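Local coordinates for protein phosphoinositol-specific phospholipase C (Pseudomonas sp., PDB 5FYP) that probably cleaves phosphoinositides in a calcium-dependent manner, as a bacterial phosphoinositide-specific phospholipase C, at residues A[249-252]-A[253-257]; A[216-219]-A[220-223]; A[162-165]-A[166-170]. One frame throughout, in Å; residues are numbered along the deposited sequence. Where two conformers were deposited one is given.

Interaction 1 (A[249-252]-A[253-257])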
ATOM      1  N   ALA A 249      13.807  -5.984   5.388  1.00  9.92           N
ATOM      2  CA  ALA A 249      13.601  -5.374   4.089  1.00  9.88           C
ATOM      3  C   ALA A 249      14.604  -5.932   3.072  1.00  9.27           C
ATOM      4  O   ALA A 249      14.282  -6.041   1.899  1.00  9.91           O
ATOM      5  CB  ALA A 249      13.674  -3.872   4.146  1.00  9.97           C
ATOM      6  N   LYS A 250      15.815  -6.264   3.507  0.50  9.93           N
ATOM      7  CA  LYS A 250      16.802  -6.844   2.587  0.50 10.19           C
ATOM      8  C   LYS A 250      16.311  -8.157   1.993  0.50  9.16           C
ATOM      9  O   LYS A 250      16.577  -8.463   0.837  0.50 10.05           O
ATOM     10  CB  LYS A 250      18.177  -7.018   3.254  0.50 12.00           C
ATOM     11  CG  LYS A 250      18.944  -5.716   3.460  0.50 15.33           C
ATOM     12  CD  LYS A 250      20.321  -5.862   4.066  0.50 19.25           C
ATOM     13  CE  LYS A 250      21.071  -4.543   3.996  0.50 24.05           C
ATOM     14  NZ  LYS A 250      21.478  -4.107   2.624  0.50 28.79           N
ATOM     15  N   GLN A 251      15.593  -8.942   2.790  1.00  8.48           N
ATOM     16  CA  GLN A 251      15.000 -10.203   2.304  1.00  8.51           C
ATOM     17  C   GLN A 251      13.752  -9.951   1.475  1.00  8.62           C
ATOM     18  O   GLN A 251      13.542 -10.680   0.489  1.00  8.81           O
ATOM     19  CB  GLN A 251      14.806 -11.169   3.427  1.00 10.05           C
ATOM     20  CG  GLN A 251      16.085 -11.907   3.770  1.00 11.29           C
ATOM     21  CD  GLN A 251      16.442 -12.881   2.638  1.00 12.46           C
ATOM     22  OE1 GLN A 251      15.571 -13.669   2.184  1.00 15.43           O
ATOM     23  NE2 GLN A 251      17.545 -12.600   1.966  1.00 13.93           N
ATOM     24  N   ALA A 252      12.941  -8.956   1.830  1.00  8.02           N
ATOM     25  CA  ALA A 252      11.871  -8.560   0.912  1.00  8.35           C
ATOM     26  C   ALA A 252      12.449  -8.214  -0.464  1.00  7.95           C
ATOM     27  O   ALA A 252      11.988  -8.677  -1.509  1.00  8.81           O
ATOM     28  CB  ALA A 252      11.086  -7.392   1.472  1.00  8.92           C
ATOM     29  N   PHE A 253      13.493  -7.388  -0.455  1.00  8.46           N
ATOM     30  CA  PHE A 253      14.199  -7.009  -1.662  1.00  8.86           C
ATOM     31  C   PHE A 253      14.707  -8.225  -2.422  1.00  9.04           C
ATOM     32  O   PHE A 253      14.548  -8.343  -3.653  1.00  9.27           O
ATOM     33  CB  PHE A 253      15.353  -6.045  -1.280  1.00 10.05           C
ATOM     34  CG  PHE A 253      16.273  -5.671  -2.420  1.00 11.49           C
ATOM     35  CD1 PHE A 253      15.997  -4.647  -3.265  1.00 14.38           C
ATOM     36  CD2 PHE A 253      17.435  -6.380  -2.620  1.00 13.78           C
ATOM     37  CE1 PHE A 253      16.867  -4.321  -4.294  1.00 15.08           C
ATOM     38  CE2 PHE A 253      18.317  -6.050  -3.648  1.00 20.10           C
ATOM     39  CZ  PHE A 253      18.016  -5.028  -4.484  1.00 16.53           C
ATOM     40  N   ALA A 254      15.321  -9.166  -1.717  1.00  8.73           N
ATOM     41  CA  ALA A 254      15.842 -10.398  -2.350  1.00  9.10           C
ATOM     42  C   ALA A 254      14.736 -11.205  -3.036  1.00  8.20           C
ATOM     43  O   ALA A 254      14.965 -11.890  -4.041  1.00  9.83           O
ATOM     44  CB  ALA A 254      16.560 -11.249  -1.330  1.00 10.74           C
ATOM     45  N   TYR A 255      13.553 -11.178  -2.450  1.00  7.64           N
ATOM     46  CA  TYR A 255      12.381 -11.893  -2.963  1.00  7.77           C
ATOM     47  C   TYR A 255      11.531 -11.080  -3.930  1.00  7.52           C
ATOM     48  O   TYR A 255      10.477 -11.567  -4.361  1.00  7.93           O
ATOM     49  CB  TYR A 255      11.505 -12.438  -1.803  1.00  7.50           C
ATOM     50  CG  TYR A 255      11.864 -13.857  -1.435  1.00  7.32           C
ATOM     51  CD1 TYR A 255      12.995 -14.151  -0.672  1.00  7.53           C
ATOM     52  CD2 TYR A 255      11.100 -14.917  -1.917  1.00  7.59           C
ATOM     53  CE1 TYR A 255      13.310 -15.483  -0.408  1.00  7.83           C
ATOM     54  CE2 TYR A 255      11.407 -16.218  -1.649  1.00  7.53           C
ATOM     55  CZ  TYR A 255      12.537 -16.509  -0.916  1.00  7.25           C
ATOM     56  OH  TYR A 255      12.819 -17.839  -0.703  1.00  7.93           O
ATOM     57  N   SER A 256      11.974  -9.864  -4.294  1.00  7.08           N
ATOM     58  CA  SER A 256      11.152  -8.974  -5.149  1.00  7.44           C
ATOM     59  C   SER A 256       9.773  -8.759  -4.551  1.00  6.76           C
ATOM     60  O   SER A 256       8.777  -8.653  -5.266  1.00  8.11           O
ATOM     61  CB  SER A 256      11.077  -9.441  -6.586  1.00  7.81           C
ATOM     62  OG  SER A 256      12.398  -9.431  -7.119  1.00  8.96           O
ATOM     63  N   HIS A 257       9.721  -8.664  -3.205  1.00  6.76           N
ATOM     64  CA  HIS A 257       8.505  -8.181  -2.541  1.00  6.63           C
ATOM     65  C   HIS A 257       8.693  -6.713  -2.191  1.00  6.61           C
ATOM     66  O   HIS A 257       9.772  -6.302  -1.783  1.00  7.43           O
ATOM     67  CB  HIS A 257       8.251  -8.932  -1.230  1.00  6.11           C
ATOM     68  CG  HIS A 257       7.956 -10.397  -1.382  1.00  6.04           C
ATOM     69  ND1 HIS A 257       7.565 -11.134  -0.300  1.00  6.21           N
ATOM     70  CD2 HIS A 257       8.012 -11.253  -2.412  1.00  6.38           C
ATOM     71  CE1 HIS A 257       7.397 -12.392  -0.662  1.00  6.49           C
ATOM     72  NE2 HIS A 257       7.682 -12.499  -1.934  1.00  5.99           N
TER
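F253 opens the last turn of helix 249-254 by sending its N to A249 O, a bond of 2.8 Å that is close to straight at 170°. Its ring is led away from the turn because CG lies anti to the backbone N (chi1 174°), while CB stays 3.4 Å from K250 O. K250 O takes the N of A254, whose methyl CB also sits 3.7 Å from Q251 NE2. That proximity follows from the bend of the Q251 chain at chi2, which folds the amide back over the turn. At Y255 the backbone N bonds to Q251 O, with a weak second reach to A252 O. The Q251 amide stands beside the tyrosine, its plane 76° from the ring, and OE1 comes 3.9 Å from CD1 of Y255, out at the CD1-CE1 side; OE1 accepts from Q218 NE2. S256 ends the helix in a Schellman motif: its phi is positive, its N returns to F253 O at 3.1 Å, and H257 N returns to A252 O at 2.8 Å. This turn ends the helix of the beta-alpha-beta unit made by strand 238-242, helix 249-254 and strand 258-262. S256 OG bonds to K172 O. H257, whose imidazole has Y255 CB 3.7 Å above one face, offset toward the rim, is held at both nitrogens, ND1 by N239 OD1 and NE2 by Q166 O.

Interaction 2 (A[216-219]-A[220-223])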
ATOM      1  N   ASN A 216       8.410 -10.351  10.747  1.00  7.83           N
ATOM      2  CA  ASN A 216       9.474 -10.414  11.746  1.00  9.13           C
ATOM      3  C   ASN A 216      10.294 -11.693  11.685  1.00  8.59           C
ATOM      4  O   ASN A 216      11.063 -11.977  12.590  1.00 11.23           O
ATOM      5  CB  ASN A 216       8.998 -10.101  13.162  1.00 11.11           C
ATOM      6  CG  ASN A 216       8.055 -11.113  13.711  1.00 13.84           C
ATOM      7  OD1 ASN A 216       7.951 -12.219  13.239  1.00 14.70           O
ATOM      8  ND2 ASN A 216       7.307 -10.690  14.710  1.00 23.38           N
ATOM      9  N   GLY A 217      10.176 -12.440  10.589  1.00  8.87           N
ATOM     10  CA  GLY A 217      10.961 -13.651  10.383  1.00  8.51           C
ATOM     11  C   GLY A 217      10.903 -14.047   8.944  1.00  7.72           C
ATOM     12  O   GLY A 217      10.055 -13.549   8.169  1.00  7.65           O
ATOM     13  N   GLN A 218      11.806 -14.934   8.546  1.00  8.07           N
ATOM     14  CA  GLN A 218      11.894 -15.332   7.144  1.00  7.13           C
ATOM     15  C   GLN A 218      10.578 -15.952   6.652  1.00  6.59           C
ATOM     16  O   GLN A 218      10.241 -15.779   5.493  1.00  6.93           O
ATOM     17  CB  GLN A 218      13.057 -16.291   6.947  1.00  7.69           C
ATOM     18  CG  GLN A 218      13.285 -16.680   5.506  1.00  7.47           C
ATOM     19  CD  GLN A 218      13.830 -15.553   4.652  1.00  7.54           C
ATOM     20  OE1 GLN A 218      14.747 -14.836   5.057  1.00  9.12           O
ATOM     21  NE2 GLN A 218      13.302 -15.401   3.442  1.00  8.67           N
ATOM     22  N   ASN A 219       9.912 -16.708   7.515  1.00  6.98           N
ATOM     23  CA  ASN A 219       8.644 -17.336   7.111  1.00  7.00           C
ATOM     24  C   ASN A 219       7.624 -16.320   6.627  1.00  6.80           C
ATOM     25  O   ASN A 219       6.780 -16.649   5.802  1.00  6.78           O
ATOM     26  CB  ASN A 219       8.044 -18.179   8.212  1.00  8.05           C
ATOM     27  CG  ASN A 219       7.665 -17.352   9.408  1.00  7.95           C
ATOM     28  OD1 ASN A 219       8.533 -16.690   9.971  1.00  9.35           O
ATOM     29  ND2 ASN A 219       6.397 -17.381   9.796  1.00  7.79           N
ATOM     30  N   ASP A 220       7.681 -15.086   7.160  1.00  6.41           N
ATOM     31  CA  ASP A 220       6.729 -14.055   6.781  1.00  6.38           C
ATOM     32  C   ASP A 220       6.985 -13.539   5.371  1.00  6.45           C
ATOM     33  O   ASP A 220       6.106 -12.930   4.778  1.00  7.41           O
ATOM     34  CB  ASP A 220       6.757 -12.915   7.794  1.00  7.03           C
ATOM     35  CG  ASP A 220       6.405 -13.349   9.201  1.00  7.78           C
ATOM     36  OD1 ASP A 220       5.534 -14.247   9.357  1.00  8.27           O
ATOM     37  OD2 ASP A 220       6.961 -12.758  10.176  1.00  9.10           O
ATOM     38  N   ILE A 221       8.194 -13.780   4.866  1.00  6.61           N
ATOM     39  CA  ILE A 221       8.569 -13.468   3.484  1.00  7.38           C
ATOM     40  C   ILE A 221       8.274 -14.661   2.572  1.00  6.78           C
ATOM     41  O   ILE A 221       7.602 -14.493   1.552  1.00  8.43           O
ATOM     42  CB  ILE A 221      10.050 -13.091   3.375  1.00  8.65           C
ATOM     43  CG1 ILE A 221      10.452 -11.970   4.339  1.00 13.29           C
ATOM     44  CG2 ILE A 221      10.425 -12.787   1.932  1.00  8.73           C
ATOM     45  CD1 ILE A 221      10.541 -10.567   3.926  1.00 19.28           C
ATOM     46  N   SER A 222       8.760 -15.856   2.929  1.00  6.17           N
ATOM     47  CA  SER A 222       8.876 -16.972   1.990  1.00  6.82           C
ATOM     48  C   SER A 222       8.299 -18.297   2.425  1.00  6.74           C
ATOM     49  O   SER A 222       8.501 -19.289   1.753  1.00  8.29           O
ATOM     50  CB  SER A 222      10.365 -17.144   1.659  1.00  7.70           C
ATOM     51  OG  SER A 222      11.136 -17.312   2.813  1.00  8.42           O
ATOM     52  N   GLY A 223       7.639 -18.343   3.582  1.00  6.30           N
ATOM     53  CA  GLY A 223       7.070 -19.577   4.095  1.00  6.96           C
ATOM     54  C   GLY A 223       5.626 -19.412   4.497  1.00  6.04           C
ATOM     55  O   GLY A 223       4.907 -18.582   3.925  1.00  6.72           O
TER
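D220 and N216 meet through a nearly linear bond: N216 N points at D220 OD2 over 2.9 Å, on the anti lone pair of that oxygen, away from OD1. The carboxylate reaches back to the loop because CG stands anti to the carbonyl carbon of D220 (chi1 -60°), beside its own N, which in turn bonds to G217 O at 3.0 Å from above the carbonyl plane. OD1 takes S226 N, so the buried carboxylate bridges the loops at the two ends of helix 219-222, a single turn that follows strand 210-211 in the calcium-dependent phosphoinositide phospholipase C family region, of the TIM-barrel clan. An alanine in place of D220 would probably leave the N of N216 and the N of S226 without their acceptor and let the approach to the helix drift. The tight part continues at Q218 O, where three donors converge. S222 N arrives at 3.0 Å nearly along the C=O axis. I221 N, at 2.9 Å, and S222 OG come from above the carbonyl plane. The Q218 and S222 side chains form the more solvent-facing flank, still tied by one straight bond: the glutamine bends at chi2 (70°) and carries NE2 to S222 OG, 3.0 Å away in the amide plane. NE2 also bonds to Q251 OE1, and a thiocyanate ion, probably from the crystallisation liquor, lies by S222. G223 N closes the turn on N219 O, and the amide of N219 turns to K224 O. On its inner side the short helix lays I221 against A252, Y255 and H257 at the end of helix 249-254, while D220 O receives N239 ND2 from strand 238-242.

Interaction 3 (A[162-165]-A[166-170])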
ATOM      1  N   ALA A 162      -1.248 -16.463  -9.298  1.00 11.97           N
ATOM      2  CA  ALA A 162      -1.279 -15.419  -8.239  1.00 10.63           C
ATOM      3  C   ALA A 162      -0.998 -16.024  -6.863  1.00  9.50           C
ATOM      4  O   ALA A 162      -0.378 -15.396  -6.018  1.00  9.80           O
ATOM      5  CB  ALA A 162      -2.593 -14.662  -8.227  1.00 12.59           C
ATOM      6  N   GLY A 163      -1.444 -17.270  -6.648  1.00  9.46           N
ATOM      7  CA  GLY A 163      -1.225 -17.994  -5.408  1.00 10.05           C
ATOM      8  C   GLY A 163       0.164 -18.534  -5.213  1.00  8.29           C
ATOM      9  O   GLY A 163       0.411 -19.191  -4.197  1.00  9.45           O
ATOM     10  N   ALA A 164       1.073 -18.233  -6.129  1.00  8.70           N
ATOM     11  CA  ALA A 164       2.478 -18.588  -6.014  1.00  9.16           C
ATOM     12  C   ALA A 164       3.400 -17.391  -6.202  1.00  8.17           C
ATOM     13  O   ALA A 164       4.613 -17.548  -6.397  1.00  8.85           O
ATOM     14  CB  ALA A 164       2.844 -19.713  -7.000  1.00 11.46           C
ATOM     15  N   LEU A 165       2.844 -16.181  -6.127  1.00  7.62           N
ATOM     16  CA  LEU A 165       3.671 -14.968  -6.171  1.00  7.33           C
ATOM     17  C   LEU A 165       4.773 -15.008  -5.127  1.00  6.70           C
ATOM     18  O   LEU A 165       5.903 -14.555  -5.373  1.00  7.38           O
ATOM     19  CB  LEU A 165       2.827 -13.725  -5.900  1.00  7.68           C
ATOM     20  CG  LEU A 165       2.016 -13.227  -7.095  1.00  8.30           C
ATOM     21  CD1 LEU A 165       0.998 -12.206  -6.625  1.00  9.60           C
ATOM     22  CD2 LEU A 165       2.945 -12.643  -8.147  1.00  8.66           C
ATOM     23  N   GLN A 166       4.447 -15.500  -3.932  1.00  6.54           N
ATOM     24  CA  GLN A 166       5.366 -15.365  -2.802  1.00  6.14           C
ATOM     25  C   GLN A 166       6.766 -15.822  -3.152  1.00  6.20           C
ATOM     26  O   GLN A 166       7.750 -15.105  -2.937  1.00  6.55           O
ATOM     27  CB  GLN A 166       4.802 -16.157  -1.629  1.00  6.74           C
ATOM     28  CG  GLN A 166       5.637 -16.036  -0.380  1.00  7.05           C
ATOM     29  CD  GLN A 166       5.222 -16.995   0.714  1.00  7.33           C
ATOM     30  OE1 GLN A 166       4.842 -18.151   0.456  1.00  9.62           O
ATOM     31  NE2 GLN A 166       5.334 -16.559   1.940  1.00  7.41           N
ATOM     32  N   GLY A 167       6.841 -17.049  -3.644  1.00  6.55           N
ATOM     33  CA  GLY A 167       8.122 -17.639  -4.020  1.00  7.07           C
ATOM     34  C   GLY A 167       8.530 -17.400  -5.455  1.00  7.19           C
ATOM     35  O   GLY A 167       9.737 -17.328  -5.753  1.00  8.71           O
ATOM     36  N   ASN A 168       7.576 -17.280  -6.372  1.00  7.50           N
ATOM     37  CA  ASN A 168       7.943 -17.090  -7.777  1.00  7.90           C
ATOM     38  C   ASN A 168       8.479 -15.711  -8.092  1.00  7.91           C
ATOM     39  O   ASN A 168       9.176 -15.534  -9.086  1.00  9.09           O
ATOM     40  CB  ASN A 168       6.801 -17.483  -8.693  1.00  8.65           C
ATOM     41  CG  ASN A 168       6.544 -18.984  -8.689  1.00 10.12           C
ATOM     42  OD1 ASN A 168       7.389 -19.769  -8.285  1.00 13.31           O
ATOM     43  ND2 ASN A 168       5.412 -19.378  -9.203  1.00 11.03           N
ATOM     44  N   LEU A 169       8.219 -14.741  -7.220  1.00  7.30           N
ATOM     45  CA  LEU A 169       8.825 -13.414  -7.405  1.00  7.41           C
ATOM     46  C   LEU A 169      10.323 -13.386  -7.239  1.00  8.45           C
ATOM     47  O   LEU A 169      10.964 -12.475  -7.754  1.00  8.95           O
ATOM     48  CB  LEU A 169       8.190 -12.387  -6.479  1.00  7.29           C
ATOM     49  CG  LEU A 169       6.839 -11.855  -6.995  1.00  7.60           C
ATOM     50  CD1 LEU A 169       6.070 -11.181  -5.870  1.00  7.82           C
ATOM     51  CD2 LEU A 169       7.058 -10.878  -8.121  1.00  8.94           C
ATOM     52  N   LYS A 170      10.892 -14.340  -6.509  1.00  8.06           N
ATOM     53  CA  LYS A 170      12.325 -14.334  -6.284  1.00  9.77           C
ATOM     54  C   LYS A 170      13.056 -14.417  -7.632  1.00 11.41           C
ATOM     55  O   LYS A 170      12.823 -15.316  -8.423  1.00 13.34           O
ATOM     56  CB  LYS A 170      12.716 -15.495  -5.376  1.00 10.05           C
ATOM     57  CG  LYS A 170      14.173 -15.478  -4.971  1.00 12.74           C
ATOM     58  CD  LYS A 170      14.509 -16.747  -4.163  1.00 14.50           C
ATOM     59  CE  LYS A 170      14.638 -17.880  -5.189  1.00 18.69           C
ATOM     60  NZ  LYS A 170      15.336 -19.051  -4.734  1.00 21.59           N
TER
HETATM   61  O   HOH W   1       5.036 -19.417  -3.697  1.00 13.50           O
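A164 O and N168 N form the first bond of a short helix, 165-168, for which A164 is the N-cap residue. Two backbone hydrogen bonds of the i to i+4 kind define the turn. N168 N meets A164 O at 3.0 Å with a C=O...N angle of 164°, and L169 N meets L165 O, also at 3.0 Å, with a C=O...N angle of 144°. The first donor therefore faces its carbonyl more squarely than the second. Water adds a bridge on the exposed side, accepting from G167 N at 3.0 Å and donating weakly to A164 O, so that carbonyl has a second, minor partner besides N168 N. The apolar contact lies on the buried side: L165 and L169 cross at an angle, with CB of L165 4.1 Å from CD1 of L169. Both leucines carry CG beside their own N (chi1 near -80°), which also sets CD2 of L165 against CD1 of L169; both pack on helix 151-158, L165 on P151 and A155 and L169 on I158. Among polar side chains, Q166 is extended beyond CG and leaves the turn altogether, its NE2 bonding to G223 O and more weakly to I221 O. N168 instead folds over the start of the helix, with its amide nitrogen ND2 bonded to S160 OG in the preceding loop; on the way the amide passes alongside the N-cap methyl, bringing ND2 to 3.4 Å from A164 CB.

How the interactions relate
All three interactions are turns of short helices, lying 16 to 19 Å from the centre of the chain. Each covers a whole helix: interaction 3 with its N-cap, interaction 2 with the loop before it, interaction 1 with its Schellman end. Four of nine touching residues are buried in interaction 1 and three of six in interaction 3, against two of eight in interaction 2, the most surface-like. The chemistry follows. Leucines face inward in interaction 3, a carboxylate ties loop to helix in interaction 2, and in interaction 1 the backbone closes a helix that links two strands of one sheet. Residues of 166-170, 220-223 and 253-257 touch one another, so the three turns form one cluster.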